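Local coordinates for protein adenosine deaminase (Burkholderia ambifaria, PDB 4GXW) that binds a zinc ion as a TIM-barrel amidohydrolase of the adenosine and AMP deaminase family and probably deaminates adenine or a related purine, at residues A[263-267]-A[313-317]. Residues are numbered along the deposited sequence; the frame is centred on the assembly and turned at random.
Sequences TVVPT and AWELM
At the C-terminal end of barrel strand 261-264, where the chain turns into the loop leading to helix 269-274, Pro266 pushes its ring against one face of helix 310-319. Its CG sits 3.8 Å from the Ala313 backbone O and 4.1 Å from Met317 SD, so this corner of the ring meets two residues one helical turn apart. The adjacent ring atom, Pro266 CB, lies 4.0 Å from Leu316 CD1. That same methyl also takes up CG2 of Thr267, at 3.9 Å, the two side chains crossing at about a right angle. The Met317 chain bends at chi2 (-63°) and again at chi3 (-79°), which brings its sulfur up to Pro266 CG and carries CE on to Val264 CG2, 4.3 Å away. Every touching residue is buried, and the join is wholly van der Waals. Met317 also packs on Ile296 and Pro298 of strand 295-298 and on helix 325-338. OG1 of Thr267 is hydrogen-bonded to His306 ND1, and its side chain lies about 5 Å from that of Asp301, a zinc ligand. This is a TIM-barrel loop, following its strand, packed on helix 310-319 beside the metal site at the C-terminal ends of the strands.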
ATOM      1  N   THR A 263       6.474  -4.344   2.989  1.00  7.76           N
ATOM      2  CA  THR A 263       5.195  -3.701   3.226  1.00  8.59           C
ATOM      3  C   THR A 263       4.166  -4.814   3.350  1.00  8.36           C
ATOM      4  O   THR A 263       4.156  -5.749   2.554  1.00 10.68           O
ATOM      5  CB  THR A 263       4.830  -2.675   2.127  1.00  7.99           C
ATOM      6  OG1 THR A 263       4.529  -3.355   0.903  1.00  7.82           O
ATOM      7  CG2 THR A 263       5.966  -1.683   1.901  1.00  8.80           C
ATOM      8  N   VAL A 264       3.324  -4.740   4.370  1.00  7.69           N
ATOM      9  CA  VAL A 264       2.343  -5.801   4.614  1.00  7.82           C
ATOM     10  C   VAL A 264       0.945  -5.216   4.727  1.00  8.41           C
ATOM     11  O   VAL A 264       0.773  -4.029   5.043  1.00  8.44           O
ATOM     12  CB  VAL A 264       2.702  -6.654   5.864  1.00  9.00           C
ATOM     13  CG1 VAL A 264       4.084  -7.319   5.697  1.00  9.23           C
ATOM     14  CG2 VAL A 264       2.637  -5.803   7.137  1.00  9.07           C
ATOM     15  N   VAL A 265      -0.048  -6.053   4.454  1.00  8.28           N
ATOM     16  CA  VAL A 265      -1.425  -5.605   4.342  1.00  8.61           C
ATOM     17  C   VAL A 265      -2.300  -6.574   5.135  1.00  9.76           C
ATOM     18  O   VAL A 265      -2.579  -7.686   4.679  1.00  9.63           O
ATOM     19  CB  VAL A 265      -1.862  -5.575   2.853  1.00  8.42           C
ATOM     20  CG1 VAL A 265      -3.310  -5.129   2.721  1.00  9.33           C
ATOM     21  CG2 VAL A 265      -0.923  -4.678   2.034  1.00 10.12           C
ATOM     22  N   PRO A 266      -2.717  -6.173   6.346  1.00  9.98           N
ATOM     23  CA  PRO A 266      -3.540  -7.086   7.147  1.00 11.02           C
ATOM     24  C   PRO A 266      -4.818  -7.517   6.434  1.00 11.02           C
ATOM     25  O   PRO A 266      -5.250  -8.662   6.591  1.00 11.55           O
ATOM     26  CB  PRO A 266      -3.820  -6.293   8.438  1.00 11.71           C
ATOM     27  CG  PRO A 266      -3.291  -4.903   8.210  1.00 12.32           C
ATOM     28  CD  PRO A 266      -2.293  -4.983   7.100  1.00  9.17           C
ATOM     29  N   THR A 267      -5.396  -6.640   5.622  1.00  9.51           N
ATOM     30  CA  THR A 267      -6.607  -6.976   4.881  1.00 10.96           C
ATOM     31  C   THR A 267      -6.359  -7.688   3.544  1.00  9.48           C
ATOM     32  O   THR A 267      -7.258  -7.711   2.702  1.00 11.51           O
ATOM     33  CB  THR A 267      -7.455  -5.719   4.622  1.00 11.06           C
ATOM     34  OG1 THR A 267      -6.657  -4.734   3.951  1.00 11.95           O
ATOM     35  CG2 THR A 267      -7.951  -5.147   5.943  1.00 12.62           C
ATOM     36  N   ALA A 313      -5.750  -0.051   9.841  1.00 10.96           N
ATOM     37  CA  ALA A 313      -4.713  -1.011   9.493  1.00  9.96           C
ATOM     38  C   ALA A 313      -3.748  -1.226  10.656  1.00  9.89           C
ATOM     39  O   ALA A 313      -3.393  -2.360  10.978  1.00 10.52           O
ATOM     40  CB  ALA A 313      -3.975  -0.575   8.224  1.00  9.88           C
ATOM     41  N   TRP A 314      -3.361  -0.132  11.305  1.00  8.92           N
ATOM     42  CA  TRP A 314      -2.534  -0.199  12.500  1.00  9.22           C
ATOM     43  C   TRP A 314      -3.258  -0.915  13.654  1.00 10.28           C
ATOM     44  O   TRP A 314      -2.678  -1.768  14.332  1.00 10.53           O
ATOM     45  CB  TRP A 314      -2.043   1.216  12.880  1.00  9.27           C
ATOM     46  CG  TRP A 314      -0.944   1.630  11.970  1.00  9.64           C
ATOM     47  CD1 TRP A 314      -1.068   2.140  10.712  1.00 10.17           C
ATOM     48  CD2 TRP A 314       0.465   1.482  12.208  1.00  8.58           C
ATOM     49  NE1 TRP A 314       0.178   2.345  10.159  1.00  9.91           N
ATOM     50  CE2 TRP A 314       1.132   1.945  11.055  1.00  7.57           C
ATOM     51  CE3 TRP A 314       1.222   1.017  13.287  1.00  9.89           C
ATOM     52  CZ2 TRP A 314       2.527   1.951  10.953  1.00  9.37           C
ATOM     53  CZ3 TRP A 314       2.600   1.023  13.183  1.00 11.46           C
ATOM     54  CH2 TRP A 314       3.237   1.486  12.025  1.00 10.23           C
ATOM     55  N   GLU A 315      -4.534  -0.593  13.848  1.00 10.61           N
ATOM     56  CA  GLU A 315      -5.346  -1.250  14.872  1.00 11.97           C
ATOM     57  C   GLU A 315      -5.335  -2.779  14.720  1.00 11.35           C
ATOM     58  O   GLU A 315      -5.139  -3.502  15.700  1.00 10.29           O
ATOM     59  CB  GLU A 315      -6.783  -0.732  14.817  1.00 10.70           C
ATOM     60  CG  GLU A 315      -7.741  -1.502  15.716  1.00 11.98           C
ATOM     61  CD  GLU A 315      -9.167  -0.998  15.632  1.00 13.80           C
ATOM     62  OE1 GLU A 315      -9.358   0.202  15.335  1.00 13.85           O
ATOM     63  OE2 GLU A 315     -10.107  -1.800  15.860  1.00 13.83           O
ATOM     64  N   LEU A 316      -5.519  -3.265  13.490  1.00 10.72           N
ATOM     65  CA  LEU A 316      -5.568  -4.707  13.246  1.00 10.26           C
ATOM     66  C   LEU A 316      -4.300  -5.436  13.685  1.00 10.68           C
ATOM     67  O   LEU A 316      -4.364  -6.567  14.167  1.00 11.21           O
ATOM     68  CB  LEU A 316      -5.847  -5.001  11.767  1.00 11.74           C
ATOM     69  CG  LEU A 316      -7.264  -4.702  11.279  1.00 10.01           C
ATOM     70  CD1 LEU A 316      -7.366  -4.936   9.776  1.00 14.14           C
ATOM     71  CD2 LEU A 316      -8.293  -5.539  12.031  1.00 12.82           C
ATOM     72  N   MET A 317      -3.148  -4.797  13.513  1.00 10.16           N
ATOM     73  CA  MET A 317      -1.893  -5.409  13.950  1.00 10.01           C
ATOM     74  C   MET A 317      -1.916  -5.720  15.450  1.00  9.75           C
ATOM     75  O   MET A 317      -1.425  -6.762  15.893  1.00 11.95           O
ATOM     76  CB  MET A 317      -0.712  -4.496  13.621  1.00 10.30           C
ATOM     77  CG  MET A 317      -0.616  -4.118  12.160  1.00 10.27           C
ATOM     78  SD  MET A 317      -0.344  -5.509  11.040  1.00 10.75           S
ATOM     79  CE  MET A 317       1.404  -5.789  11.256  1.00 11.71           C
TER